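Exo-beta-1,3-galactanase (Bifidobacterium bifidum, PDB 5FLW) is a putative glycoside hydrolase family 43 enzyme that probably releases galactose from the ends of beta-1,3-linked galactan chains. Local coordinates at residues T182-G187 with S205-W210; L188-I193 with S243-V248; T212-Y217 with G237-D242. All blocks are in the same frame, centred on the assembly; numbering follows the deposited sequence.

Contact 1 of 3, residues T182-G187 with S205-W210; sequences TDYPYG and SQLTSW
Leu207 reaches from the 205-210 loop into the angle between Tyr184 and Tyr186, and its atoms meet the two tyrosines in turn. CB lies beside the phenol oxygen, 3.6 Å from Tyr184 OH, and CG is still near it at 4.1 Å from the same OH. CG is the pivot: with CG anti to the carbonyl carbon (chi1 -56°), the branched end is carried away from the phenol and toward the root of the second tyrosine's ring. The CD1 methyl does most of the touching there, 3.6 Å from Tyr186 CG and equally close to Tyr186 CB, meeting the ring root at a slant. The same methyl comes 4.1 Å from Gly187 O, a buried carbonyl oxygen for which the model offers no partner. The CD2 methyl turns the other way, against the carboxylate end of Glu189.

The two loops belong to the five-bladed beta-propeller of family 43. Residues 182-187 lie between the outermost strand of one blade, 172-179, and the innermost strand of the next, 191-196; residues 205-210 start the link between the second and third strands of that next blade.

Tyr184 supplies the polar half of the contact. Its OH accepts the backbone N-H of Leu207, with OH to Leu207 N at 3.0 Å and a fairly straight approach (158°) that arrives at the ring edge, near the ring plane. Water 1 sits in that plane too and donates to Leu207 O over a long 3.3 Å. Gln206 adds its CB, which packs against the same phenol oxygen. The tyrosine is backed within its own loop by Tyr186, whose CD2 stands 4.2 Å above one face of the Tyr184 ring, toward the rim, while Pro185 CB rests off-centre over a face of the Tyr186 ring.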
ATOM      1  N   THR A 182       9.403  -3.979  17.451  1.00 26.20           N
ATOM      2  CA  THR A 182      10.170  -4.496  18.578  1.00 24.60           C
ATOM      3  C   THR A 182      11.475  -3.720  18.747  1.00 28.87           C
ATOM      4  O   THR A 182      12.250  -3.565  17.793  1.00 28.36           O
ATOM      5  CB  THR A 182      10.469  -5.986  18.332  1.00 26.03           C
ATOM      6  OG1 THR A 182       9.256  -6.691  18.016  1.00 23.26           O
ATOM      7  CG2 THR A 182      11.128  -6.603  19.589  1.00 26.24           C
ATOM      8  N   ASP A 183      11.725  -3.243  19.971  1.00 27.22           N
ATOM      9  CA  ASP A 183      12.950  -2.505  20.274  1.00 28.55           C
ATOM     10  C   ASP A 183      13.140  -1.320  19.325  1.00 37.70           C
ATOM     11  O   ASP A 183      14.258  -1.015  18.899  1.00 39.91           O
ATOM     12  CB  ASP A 183      14.186  -3.413  20.230  1.00 38.92           C
ATOM     13  CG  ASP A 183      14.095  -4.607  21.182  1.00 63.69           C
ATOM     14  OD1 ASP A 183      13.584  -4.450  22.324  1.00 54.59           O
ATOM     15  OD2 ASP A 183      14.567  -5.700  20.787  1.00 54.53           O
ATOM     16  N   TYR A 184      12.035  -0.651  18.965  1.00 34.92           N
ATOM     17  CA  TYR A 184      12.083   0.440  17.984  1.00 28.32           C
ATOM     18  C   TYR A 184      11.195   1.542  18.540  1.00 30.81           C
ATOM     19  O   TYR A 184      10.170   1.242  19.172  1.00 27.72           O
ATOM     20  CB  TYR A 184      11.530  -0.017  16.623  1.00 28.19           C
ATOM     21  CG  TYR A 184      12.049   0.724  15.395  1.00 35.86           C
ATOM     22  CD1 TYR A 184      13.424   0.895  15.178  1.00 33.79           C
ATOM     23  CD2 TYR A 184      11.164   1.186  14.408  1.00 40.43           C
ATOM     24  CE1 TYR A 184      13.907   1.545  14.020  1.00 36.57           C
ATOM     25  CE2 TYR A 184      11.630   1.832  13.251  1.00 37.03           C
ATOM     26  CZ  TYR A 184      12.997   2.013  13.063  1.00 48.16           C
ATOM     27  OH  TYR A 184      13.444   2.658  11.923  1.00 26.84           O
ATOM     28  N   PRO A 185      11.573   2.813  18.351  1.00 28.48           N
ATOM     29  CA  PRO A 185      10.772   3.925  18.889  1.00 29.87           C
ATOM     30  C   PRO A 185       9.560   4.277  18.042  1.00 28.19           C
ATOM     31  O   PRO A 185       8.826   5.208  18.407  1.00 27.04           O
ATOM     32  CB  PRO A 185      11.770   5.105  18.910  1.00 29.85           C
ATOM     33  CG  PRO A 185      13.109   4.548  18.507  1.00 30.80           C
ATOM     34  CD  PRO A 185      12.807   3.300  17.708  1.00 34.01           C
ATOM     35  N   TYR A 186       9.338   3.568  16.930  1.00 25.50           N
ATOM     36  CA  TYR A 186       8.309   3.934  15.971  1.00 20.27           C
ATOM     37  C   TYR A 186       7.604   2.687  15.477  1.00 27.77           C
ATOM     38  O   TYR A 186       8.110   1.566  15.605  1.00 21.81           O
ATOM     39  CB  TYR A 186       8.939   4.592  14.730  1.00 32.62           C
ATOM     40  CG  TYR A 186       9.850   5.724  15.080  1.00 27.10           C
ATOM     41  CD1 TYR A 186       9.316   6.949  15.459  1.00 27.09           C
ATOM     42  CD2 TYR A 186      11.247   5.563  15.069  1.00 26.01           C
ATOM     43  CE1 TYR A 186      10.129   8.005  15.808  1.00 40.57           C
ATOM     44  CE2 TYR A 186      12.082   6.620  15.420  1.00 31.64           C
ATOM     45  CZ  TYR A 186      11.504   7.846  15.785  1.00 41.98           C
ATOM     46  OH  TYR A 186      12.282   8.929  16.134  1.00 63.90           O
ATOM     47  N   GLY A 187       6.447   2.902  14.856  1.00 16.78           N
ATOM     48  CA  GLY A 187       5.878   1.877  14.014  1.00 17.11           C
ATOM     49  C   GLY A 187       6.655   1.794  12.709  1.00 20.10           C
ATOM     50  O   GLY A 187       7.505   2.631  12.398  1.00 21.31           O
ATOM     51  N   SER A 205       8.109  -1.409   6.750  1.00 12.26           N
ATOM     52  CA  SER A 205       9.501  -1.043   6.520  1.00 12.53           C
ATOM     53  C   SER A 205      10.045  -0.172   7.650  1.00 14.25           C
ATOM     54  O   SER A 205       9.321   0.646   8.236  1.00 14.31           O
ATOM     55  CB  SER A 205       9.673  -0.302   5.190  1.00 14.54           C
ATOM     56  OG  SER A 205       8.728   0.744   5.053  1.00 14.46           O
ATOM     57  N   GLN A 206      11.335  -0.341   7.945  1.00 15.51           N
ATOM     58  CA  GLN A 206      11.961   0.559   8.911  1.00 17.84           C
ATOM     59  C   GLN A 206      12.028   1.968   8.325  1.00 14.24           C
ATOM     60  O   GLN A 206      11.792   2.186   7.132  1.00 16.81           O
ATOM     61  CB  GLN A 206      13.345   0.052   9.349  1.00 14.84           C
ATOM     62  CG  GLN A 206      13.328  -1.401   9.802  1.00 20.99           C
ATOM     63  CD  GLN A 206      14.701  -1.882  10.276  1.00 24.29           C
ATOM     64  OE1 GLN A 206      15.199  -2.940   9.855  1.00 27.74           O
ATOM     65  NE2 GLN A 206      15.335  -1.115  11.142  1.00 27.82           N
ATOM     66  N   LEU A 207      12.327   2.936   9.194  1.00 18.62           N
ATOM     67  CA  LEU A 207      12.406   4.355   8.836  1.00 17.54           C
ATOM     68  C   LEU A 207      13.884   4.642   8.595  1.00 23.01           C
ATOM     69  O   LEU A 207      14.633   4.959   9.524  1.00 28.92           O
ATOM     70  CB  LEU A 207      11.835   5.225   9.957  1.00 18.29           C
ATOM     71  CG  LEU A 207      10.393   4.904  10.381  1.00 17.14           C
ATOM     72  CD1 LEU A 207       9.933   5.830  11.497  1.00 19.15           C
ATOM     73  CD2 LEU A 207       9.445   5.013   9.228  1.00 33.16           C
ATOM     74  N   THR A 208      14.315   4.498   7.345  1.00 20.91           N
ATOM     75  CA  THR A 208      15.713   4.729   6.980  1.00 21.68           C
ATOM     76  C   THR A 208      15.802   5.633   5.757  1.00 27.20           C
ATOM     77  O   THR A 208      16.714   5.515   4.947  1.00 21.35           O
ATOM     78  CB  THR A 208      16.460   3.407   6.697  1.00 19.79           C
ATOM     79  OG1 THR A 208      15.888   2.759   5.556  1.00 20.49           O
ATOM     80  CG2 THR A 208      16.373   2.474   7.891  1.00 21.30           C
ATOM     81  N   SER A 209      14.834   6.534   5.646  1.00 36.21           N
ATOM     82  CA  SER A 209      14.745   7.476   4.535  1.00 41.66           C
ATOM     83  C   SER A 209      14.829   6.803   3.164  1.00 23.94           C
ATOM     84  O   SER A 209      14.112   5.850   2.907  1.00 25.55           O
ATOM     85  CB  SER A 209      15.737   8.636   4.676  1.00 42.27           C
ATOM     86  OG  SER A 209      17.073   8.203   4.852  1.00 34.45           O
ATOM     87  N   TRP A 210      15.693   7.304   2.285  1.00 34.73           N
ATOM     88  CA  TRP A 210      15.810   6.731   0.942  1.00 21.84           C
ATOM     89  C   TRP A 210      16.450   5.344   0.902  1.00 23.98           C
ATOM     90  O   TRP A 210      16.177   4.564  -0.003  1.00 23.81           O
ATOM     91  CB  TRP A 210      16.510   7.706  -0.008  1.00 21.41           C
ATOM     92  CG  TRP A 210      15.697   8.937  -0.265  1.00 22.79           C
ATOM     93  CD1 TRP A 210      15.769  10.114   0.407  1.00 22.07           C
ATOM     94  CD2 TRP A 210      14.672   9.100  -1.252  1.00 20.14           C
ATOM     95  NE1 TRP A 210      14.860  11.008  -0.100  1.00 20.44           N
ATOM     96  CE2 TRP A 210      14.176  10.409  -1.123  1.00 19.92           C
ATOM     97  CE3 TRP A 210      14.132   8.269  -2.237  1.00 18.94           C
ATOM     98  CZ2 TRP A 210      13.167  10.908  -1.937  1.00 17.43           C
ATOM     99  CZ3 TRP A 210      13.129   8.767  -3.045  1.00 20.63           C
ATOM    100  CH2 TRP A 210      12.660  10.073  -2.893  1.00 22.44           C
TER
HETATM  101  O   HOH W   1      15.881   2.660  11.486  1.00 42.22           O

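Contact 2 of 3, residues L188-I193 with S243-V248; sequences LESPTI and SQVDIV
Ser190 OG is gripped by two groups: it donates to Val245 O at 2.7 Å and is also hydrogen-bonded to Ser205 OG. The bond to Val245 is well directed, with a C=O...donor angle of 149° and the hydroxyl tilted modestly from the carbonyl plane. Ser190 holds OG between its backbone N and carbonyl carbon, which turns the hydroxyl toward strand 244-248 at the corner where the chain bends. Beside it Val245 CG1 packs at 3.6 Å from Ser190 OG.

Two residues on, Thr192 makes the reverse exchange, its side chain accepting from the backbone. Thr192 OG1, anti to its own N (chi1 179°), takes the N-H of Val248 with OG1 to Val248 N at 3.2 Å and an almost linear 166°. Its CG2 methyl meets Val245 CG2 at 4.0 Å. No main-chain bond links the two strands directly; water 2 lies instead within bonding distance of both Pro191 O and Asp246 O, although it has more acceptors nearby than protons to give. At the other end Glu189 and Gln244 cross at about a right angle, with Glu189 OE2 and Gln244 NE2 3.6 Å apart and no bond between them; the amide's partners are Trp268 and Ser205.

The axes of 191-193 and 244-248 approach to 6.2 Å and run roughly the same way, as expected for the innermost strands of adjacent propeller blades. Each has its own antiparallel neighbour, 199-205 behind the first and 261-266 behind the second, where Asp246 and Ile247 form a classic beta bulge opposite Ile264. Arg83, from strand 80-88, reaches in to pair with Asp246, and strand 149-155 of the preceding blade packs Met152 against Pro191.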
ATOM      1  N   LEU A 188       6.345   0.782  11.922  1.00 20.42           N
ATOM      2  CA  LEU A 188       6.987   0.621  10.634  1.00 17.95           C
ATOM      3  C   LEU A 188       6.096   1.307   9.607  1.00 18.43           C
ATOM      4  O   LEU A 188       4.882   1.374   9.784  1.00 16.71           O
ATOM      5  CB  LEU A 188       7.149  -0.861  10.300  1.00 17.90           C
ATOM      6  CG  LEU A 188       8.051  -1.673  11.236  1.00 19.73           C
ATOM      7  CD1 LEU A 188       8.410  -3.009  10.608  1.00 19.75           C
ATOM      8  CD2 LEU A 188       9.303  -0.887  11.589  1.00 18.68           C
ATOM      9  N   GLU A 189       6.800   1.753   8.585  1.00 13.38           N
ATOM     10  CA  GLU A 189       5.927   2.444   7.641  1.00 14.41           C
ATOM     11  C   GLU A 189       5.473   1.534   6.496  1.00 15.43           C
ATOM     12  O   GLU A 189       5.662   0.325   6.562  1.00 11.27           O
ATOM     13  CB  GLU A 189       6.500   3.783   7.170  1.00 20.65           C
ATOM     14  CG  GLU A 189       7.795   3.699   6.401  1.00 19.67           C
ATOM     15  CD  GLU A 189       8.363   5.069   6.073  1.00 28.84           C
ATOM     16  OE1 GLU A 189       7.626   6.074   6.127  1.00 21.29           O
ATOM     17  OE2 GLU A 189       9.555   5.133   5.746  1.00 22.67           O
ATOM     18  N   SER A 190       4.897   2.066   5.323  1.00 12.20           N
ATOM     19  CA  SER A 190       4.396   1.289   4.183  1.00 11.23           C
ATOM     20  C   SER A 190       3.706   0.002   4.645  1.00 13.22           C
ATOM     21  O   SER A 190       4.094  -1.091   4.255  1.00 15.06           O
ATOM     22  CB  SER A 190       5.493   1.013   3.142  1.00 13.81           C
ATOM     23  OG  SER A 190       6.492   0.132   3.621  1.00 12.90           O
ATOM     24  N   PRO A 191       2.669   0.141   5.468  1.00 12.13           N
ATOM     25  CA  PRO A 191       2.003  -1.052   6.009  1.00 11.96           C
ATOM     26  C   PRO A 191       1.158  -1.797   4.981  1.00 12.26           C
ATOM     27  O   PRO A 191       0.532  -1.196   4.091  1.00 12.05           O
ATOM     28  CB  PRO A 191       1.102  -0.467   7.114  1.00 12.13           C
ATOM     29  CG  PRO A 191       0.803   0.930   6.637  1.00 11.97           C
ATOM     30  CD  PRO A 191       2.119   1.389   6.037  1.00 12.27           C
ATOM     31  N   THR A 192       1.094  -3.124   5.176  1.00 12.52           N
ATOM     32  CA  THR A 192       0.195  -3.996   4.427  1.00 13.50           C
ATOM     33  C   THR A 192      -0.154  -5.193   5.317  1.00 13.92           C
ATOM     34  O   THR A 192       0.699  -5.668   6.075  1.00 15.70           O
ATOM     35  CB  THR A 192       0.828  -4.403   3.072  1.00 14.07           C
ATOM     36  OG1 THR A 192      -0.061  -5.283   2.363  1.00 14.48           O
ATOM     37  CG2 THR A 192       2.196  -5.043   3.256  1.00 13.88           C
ATOM     38  N   ILE A 193      -1.414  -5.657   5.249  1.00 13.26           N
ATOM     39  CA  ILE A 193      -1.895  -6.768   6.072  1.00 15.17           C
ATOM     40  C   ILE A 193      -2.642  -7.772   5.205  1.00 16.76           C
ATOM     41  O   ILE A 193      -3.480  -7.394   4.380  1.00 15.81           O
ATOM     42  CB  ILE A 193      -2.822  -6.284   7.229  1.00 16.19           C
ATOM     43  CG1 ILE A 193      -2.026  -5.461   8.256  1.00 17.35           C
ATOM     44  CG2 ILE A 193      -3.543  -7.465   7.946  1.00 15.74           C
ATOM     45  CD1 ILE A 193      -2.845  -4.835   9.380  1.00 14.22           C
ATOM     46  N   SER A 243      14.424  -3.100  -1.768  1.00 16.04           N
ATOM     47  CA  SER A 243      13.125  -2.506  -2.041  1.00 14.17           C
ATOM     48  C   SER A 243      12.485  -2.106  -0.722  1.00 14.00           C
ATOM     49  O   SER A 243      12.981  -2.436   0.360  1.00 15.01           O
ATOM     50  CB  SER A 243      12.196  -3.465  -2.824  1.00 14.19           C
ATOM     51  OG  SER A 243      11.639  -4.478  -1.990  1.00 15.07           O
ATOM     52  N   GLN A 244      11.356  -1.411  -0.828  1.00 13.02           N
ATOM     53  CA  GLN A 244      10.522  -1.066   0.317  1.00 12.73           C
ATOM     54  C   GLN A 244       9.158  -1.722   0.113  1.00 14.08           C
ATOM     55  O   GLN A 244       8.472  -1.424  -0.874  1.00 13.27           O
ATOM     56  CB  GLN A 244      10.345   0.454   0.441  1.00 11.51           C
ATOM     57  CG  GLN A 244       9.497   0.828   1.677  1.00 12.68           C
ATOM     58  CD  GLN A 244       9.209   2.319   1.799  1.00 11.89           C
ATOM     59  OE1 GLN A 244       9.188   3.036   0.798  1.00 14.00           O
ATOM     60  NE2 GLN A 244       8.997   2.796   3.039  1.00 13.57           N
ATOM     61  N   VAL A 245       8.770  -2.616   1.042  1.00 11.89           N
ATOM     62  CA  VAL A 245       7.495  -3.320   0.905  1.00 14.25           C
ATOM     63  C   VAL A 245       6.385  -2.314   0.636  1.00 15.04           C
ATOM     64  O   VAL A 245       6.302  -1.245   1.259  1.00 11.39           O
ATOM     65  CB  VAL A 245       7.174  -4.210   2.126  1.00 13.50           C
ATOM     66  CG1 VAL A 245       7.003  -3.384   3.407  1.00 12.29           C
ATOM     67  CG2 VAL A 245       5.904  -5.031   1.869  1.00 12.27           C
ATOM     68  N   ASP A 246       5.555  -2.640  -0.341  1.00 11.78           N
ATOM     69  CA  ASP A 246       4.378  -1.841  -0.618  1.00 12.59           C
ATOM     70  C   ASP A 246       3.099  -2.590  -0.321  1.00 13.79           C
ATOM     71  O   ASP A 246       2.200  -2.040   0.317  1.00 13.21           O
ATOM     72  CB  ASP A 246       4.336  -1.393  -2.075  1.00 13.26           C
ATOM     73  CG  ASP A 246       3.081  -0.628  -2.362  1.00 13.47           C
ATOM     74  OD1 ASP A 246       3.054   0.560  -1.971  1.00 11.23           O
ATOM     75  OD2 ASP A 246       2.111  -1.237  -2.897  1.00 13.02           O
ATOM     76  N   ILE A 247       2.995  -3.830  -0.795  1.00 13.09           N
ATOM     77  CA  ILE A 247       1.764  -4.598  -0.641  1.00 14.43           C
ATOM     78  C   ILE A 247       2.085  -6.083  -0.748  1.00 14.99           C
ATOM     79  O   ILE A 247       3.023  -6.484  -1.447  1.00 14.54           O
ATOM     80  CB  ILE A 247       0.700  -4.141  -1.672  1.00 14.13           C
ATOM     81  CG1 ILE A 247      -0.690  -4.690  -1.311  1.00 14.65           C
ATOM     82  CG2 ILE A 247       1.141  -4.478  -3.119  1.00 14.67           C
ATOM     83  CD1 ILE A 247      -1.821  -3.928  -1.975  1.00 16.32           C
ATOM     84  N   VAL A 248       1.321  -6.898  -0.015  1.00 13.90           N
ATOM     85  CA  VAL A 248       1.251  -8.347  -0.169  1.00 14.90           C
ATOM     86  C   VAL A 248      -0.220  -8.671  -0.456  1.00 15.98           C
ATOM     87  O   VAL A 248      -1.114  -8.154   0.234  1.00 15.95           O
ATOM     88  CB  VAL A 248       1.757  -9.067   1.104  1.00 15.81           C
ATOM     89  CG1 VAL A 248       1.546 -10.583   1.010  1.00 14.80           C
ATOM     90  CG2 VAL A 248       3.215  -8.732   1.391  1.00 13.52           C
TER
HETATM   91  O   HOH W   2      -0.238  -1.428   1.392  1.00 13.21           O

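Contact 3 of 3, residues T212-Y217 with G237-D242; sequences TNDNKY and GAKTYD
The carboxylate of Asp214 is met at both oxygens by the 237-242 turn. OD2 takes the N-H of Gly237 on its syn side, somewhat out of the carboxylate plane, with OD2 to Gly237 N at 2.9 Å and a nearly linear 170°. OD1 is approached almost along the line of its C-O bond by Lys239, at 2.8 Å from Lys239 N, but that N-H is bent to 134°. A second flat group, the Asn215 amide, has Thr240 OG1 standing over one face, 3.0 Å from Asn215 CG, while its OD1 is used by Val245 N. The Asp242 carboxylate meets Thr212 from the anti side of OD1, with Thr212 OG1 donating at 2.7 Å; its other oxygen pairs with Arg304.

Lys239 to Asp242 all have positive phi and psi, forming a single weakly bonded turn of left-handed helix. It leads from the outer edge of the blade ending in strand 231-232 toward strand 244-250, the innermost strand of the next. Thr240 ties this turn to the loop before strand 216-217: OG1 donates to Asn213 O at 2.7 Å, in the carbonyl plane. Lys239 bends at its second torsion (chi2 -63°) and brings its aliphatic part across Thr212 at a slant, with CD 3.3 Å from Thr212 O. Its ammonium does not touch Asp214; water 4 stands between them, accepting from Lys239 NZ and donating to Asp214 OD2 at 3.0 Å.

Two backbone N-H groups together with ordered water at Asp214, and a hydroxyl with a guanidinium at Asp242, would be expected to favour the ionised form of both carboxylates. Asp214 thereby holds the start of the left-handed turn, while Asp242, its last residue, fastens it to Thr212 and Arg304.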
ATOM      1  N   THR A 212      17.087   1.502   1.523  1.00 21.76           N
ATOM      2  CA  THR A 212      16.295   0.316   1.800  1.00 15.97           C
ATOM      3  C   THR A 212      16.830  -0.370   3.057  1.00 22.99           C
ATOM      4  O   THR A 212      17.987  -0.186   3.460  1.00 21.81           O
ATOM      5  CB  THR A 212      16.312  -0.602   0.577  1.00 16.87           C
ATOM      6  OG1 THR A 212      17.666  -0.806   0.164  1.00 17.96           O
ATOM      7  CG2 THR A 212      15.539   0.042  -0.588  1.00 17.41           C
ATOM      8  N   ASN A 213      15.967  -1.166   3.689  1.00 17.25           N
ATOM      9  CA  ASN A 213      16.285  -1.815   4.951  1.00 17.93           C
ATOM     10  C   ASN A 213      15.653  -3.198   4.977  1.00 17.49           C
ATOM     11  O   ASN A 213      14.874  -3.571   4.091  1.00 16.90           O
ATOM     12  CB  ASN A 213      15.804  -0.962   6.155  1.00 19.49           C
ATOM     13  CG  ASN A 213      14.284  -0.703   6.139  1.00 14.49           C
ATOM     14  OD1 ASN A 213      13.486  -1.585   6.448  1.00 17.68           O
ATOM     15  ND2 ASN A 213      13.900   0.526   5.821  1.00 17.86           N
ATOM     16  N   ASP A 214      15.990  -3.961   6.015  1.00 16.12           N
ATOM     17  CA  ASP A 214      15.391  -5.277   6.208  1.00 20.00           C
ATOM     18  C   ASP A 214      13.993  -5.055   6.779  1.00 15.96           C
ATOM     19  O   ASP A 214      13.829  -4.704   7.960  1.00 16.86           O
ATOM     20  CB  ASP A 214      16.255  -6.132   7.129  1.00 18.36           C
ATOM     21  CG  ASP A 214      17.582  -6.526   6.501  1.00 24.94           C
ATOM     22  OD1 ASP A 214      17.679  -6.632   5.247  1.00 22.16           O
ATOM     23  OD2 ASP A 214      18.538  -6.772   7.283  1.00 23.59           O
ATOM     24  N   ASN A 215      12.977  -5.232   5.927  1.00 15.31           N
ATOM     25  CA  ASN A 215      11.595  -5.062   6.346  1.00 14.69           C
ATOM     26  C   ASN A 215      11.172  -6.223   7.262  1.00 17.02           C
ATOM     27  O   ASN A 215      11.798  -7.291   7.300  1.00 17.21           O
ATOM     28  CB  ASN A 215      10.672  -4.986   5.127  1.00 14.49           C
ATOM     29  CG  ASN A 215      10.932  -3.750   4.220  1.00 14.51           C
ATOM     30  OD1 ASN A 215      10.323  -3.644   3.155  1.00 14.85           O
ATOM     31  ND2 ASN A 215      11.832  -2.848   4.624  1.00 14.85           N
ATOM     32  N   LYS A 216      10.083  -6.008   8.012  1.00 16.74           N
ATOM     33  CA  LYS A 216       9.683  -6.988   9.020  1.00 16.33           C
ATOM     34  C   LYS A 216       8.174  -7.217   9.013  1.00 17.78           C
ATOM     35  O   LYS A 216       7.392  -6.452   8.422  1.00 16.40           O
ATOM     36  CB  LYS A 216      10.127  -6.558  10.426  1.00 17.18           C
ATOM     37  CG  LYS A 216      11.560  -6.153  10.535  1.00 19.89           C
ATOM     38  CD  LYS A 216      11.952  -5.954  11.996  1.00 23.55           C
ATOM     39  CE  LYS A 216      13.436  -5.719  12.126  1.00 25.22           C
ATOM     40  NZ  LYS A 216      13.857  -5.425  13.526  1.00 33.87           N
ATOM     41  N   TYR A 217       7.766  -8.283   9.721  1.00 16.71           N
ATOM     42  CA  TYR A 217       6.355  -8.612   9.879  1.00 16.62           C
ATOM     43  C   TYR A 217       6.035  -9.040  11.314  1.00 21.53           C
ATOM     44  O   TYR A 217       6.909  -9.476  12.086  1.00 20.29           O
ATOM     45  CB  TYR A 217       5.889  -9.668   8.860  1.00 16.87           C
ATOM     46  CG  TYR A 217       6.357 -11.076   9.185  1.00 18.13           C
ATOM     47  CD1 TYR A 217       7.694 -11.446   9.000  1.00 18.78           C
ATOM     48  CD2 TYR A 217       5.476 -12.028   9.692  1.00 19.47           C
ATOM     49  CE1 TYR A 217       8.152 -12.729   9.308  1.00 19.86           C
ATOM     50  CE2 TYR A 217       5.920 -13.328  10.010  1.00 22.76           C
ATOM     51  CZ  TYR A 217       7.255 -13.672   9.809  1.00 29.39           C
ATOM     52  OH  TYR A 217       7.688 -14.955  10.106  1.00 26.79           O
ATOM     53  N   GLY A 237      20.343  -8.520   5.796  1.00 22.29           N
ATOM     54  CA  GLY A 237      21.248  -7.796   4.951  1.00 21.09           C
ATOM     55  C   GLY A 237      20.816  -7.692   3.508  1.00 24.58           C
ATOM     56  O   GLY A 237      21.435  -6.927   2.756  1.00 25.67           O
ATOM     57  N   ALA A 238      19.778  -8.428   3.087  1.00 19.81           N
ATOM     58  CA  ALA A 238      19.290  -8.306   1.714  1.00 18.57           C
ATOM     59  C   ALA A 238      18.517  -7.011   1.486  1.00 20.75           C
ATOM     60  O   ALA A 238      18.180  -6.707   0.336  1.00 20.05           O
ATOM     61  CB  ALA A 238      18.392  -9.477   1.314  1.00 20.08           C
ATOM     62  N   LYS A 239      18.203  -6.251   2.548  1.00 20.57           N
ATOM     63  CA  LYS A 239      17.413  -5.014   2.431  1.00 16.68           C
ATOM     64  C   LYS A 239      16.100  -5.250   1.676  1.00 17.86           C
ATOM     65  O   LYS A 239      15.681  -4.427   0.863  1.00 16.30           O
ATOM     66  CB  LYS A 239      18.202  -3.864   1.783  1.00 17.50           C
ATOM     67  CG  LYS A 239      19.566  -3.541   2.348  1.00 22.12           C
ATOM     68  CD  LYS A 239      19.517  -3.091   3.770  1.00 30.80           C
ATOM     69  CE  LYS A 239      20.930  -2.661   4.207  1.00 43.89           C
ATOM     70  NZ  LYS A 239      21.107  -2.566   5.713  1.00 54.65           N
ATOM     71  N   THR A 240      15.442  -6.389   1.948  1.00 16.06           N
ATOM     72  CA  THR A 240      14.182  -6.743   1.280  1.00 14.78           C
ATOM     73  C   THR A 240      14.385  -6.785  -0.239  1.00 17.23           C
ATOM     74  O   THR A 240      13.575  -6.271  -1.019  1.00 15.20           O
ATOM     75  CB  THR A 240      13.037  -5.796   1.679  1.00 14.25           C
ATOM     76  OG1 THR A 240      13.153  -5.455   3.068  1.00 17.10           O
ATOM     77  CG2 THR A 240      11.689  -6.468   1.477  1.00 16.10           C
ATOM     78  N   TYR A 241      15.531  -7.327  -0.654  1.00 16.82           N
ATOM     79  CA  TYR A 241      15.939  -7.329  -2.068  1.00 17.90           C
ATOM     80  C   TYR A 241      15.988  -5.909  -2.641  1.00 16.42           C
ATOM     81  O   TYR A 241      15.507  -5.627  -3.750  1.00 15.56           O
ATOM     82  CB  TYR A 241      15.136  -8.327  -2.906  1.00 18.05           C
ATOM     83  CG  TYR A 241      15.444  -9.711  -2.411  1.00 16.96           C
ATOM     84  CD1 TYR A 241      16.716 -10.235  -2.564  1.00 18.64           C
ATOM     85  CD2 TYR A 241      14.493 -10.462  -1.714  1.00 20.99           C
ATOM     86  CE1 TYR A 241      17.038 -11.490  -2.087  1.00 20.38           C
ATOM     87  CE2 TYR A 241      14.793 -11.724  -1.232  1.00 17.61           C
ATOM     88  CZ  TYR A 241      16.079 -12.235  -1.416  1.00 21.79           C
ATOM     89  OH  TYR A 241      16.448 -13.504  -0.963  1.00 24.96           O
ATOM     90  N   ASP A 242      16.591  -5.014  -1.846  1.00 15.65           N
ATOM     91  CA  ASP A 242      16.760  -3.602  -2.184  1.00 15.16           C
ATOM     92  C   ASP A 242      15.439  -2.967  -2.625  1.00 15.49           C
ATOM     93  O   ASP A 242      15.314  -2.410  -3.719  1.00 15.73           O
ATOM     94  CB  ASP A 242      17.883  -3.389  -3.207  1.00 15.60           C
ATOM     95  CG  ASP A 242      18.207  -1.910  -3.422  1.00 18.50           C
ATOM     96  OD1 ASP A 242      17.922  -1.085  -2.528  1.00 18.21           O
ATOM     97  OD2 ASP A 242      18.754  -1.581  -4.502  1.00 19.70           O
TER
HETATM   98  O   HOH W   3      15.954  -8.199   4.252  1.00 17.84           O
HETATM   99  O   HOH W   4      20.766  -4.829   6.906  1.00 33.87           O

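Contacts 1 and 2 cross along the chain, contact 3 is nested within the loop that contact 2 closes, and all three centres lie 11 to 12 Å from one another. Strand 199-205 and its following loop connect the first two: Ser205 O is 2.8 Å from Glu189 N. Asn213 OD1 joins contact 3 to contact 1, 2.9 Å from Gln206 N, and Asn215 OD1 joins it to contact 2, 2.8 Å from Val245 N. Contact 2 is centred about 6 Å from the centre of the chain, against about 17 and 16 Å for contacts 1 and 3. Since family 43 enzymes have their active site at the middle of the propeller, contact 2 is probably nearest to it.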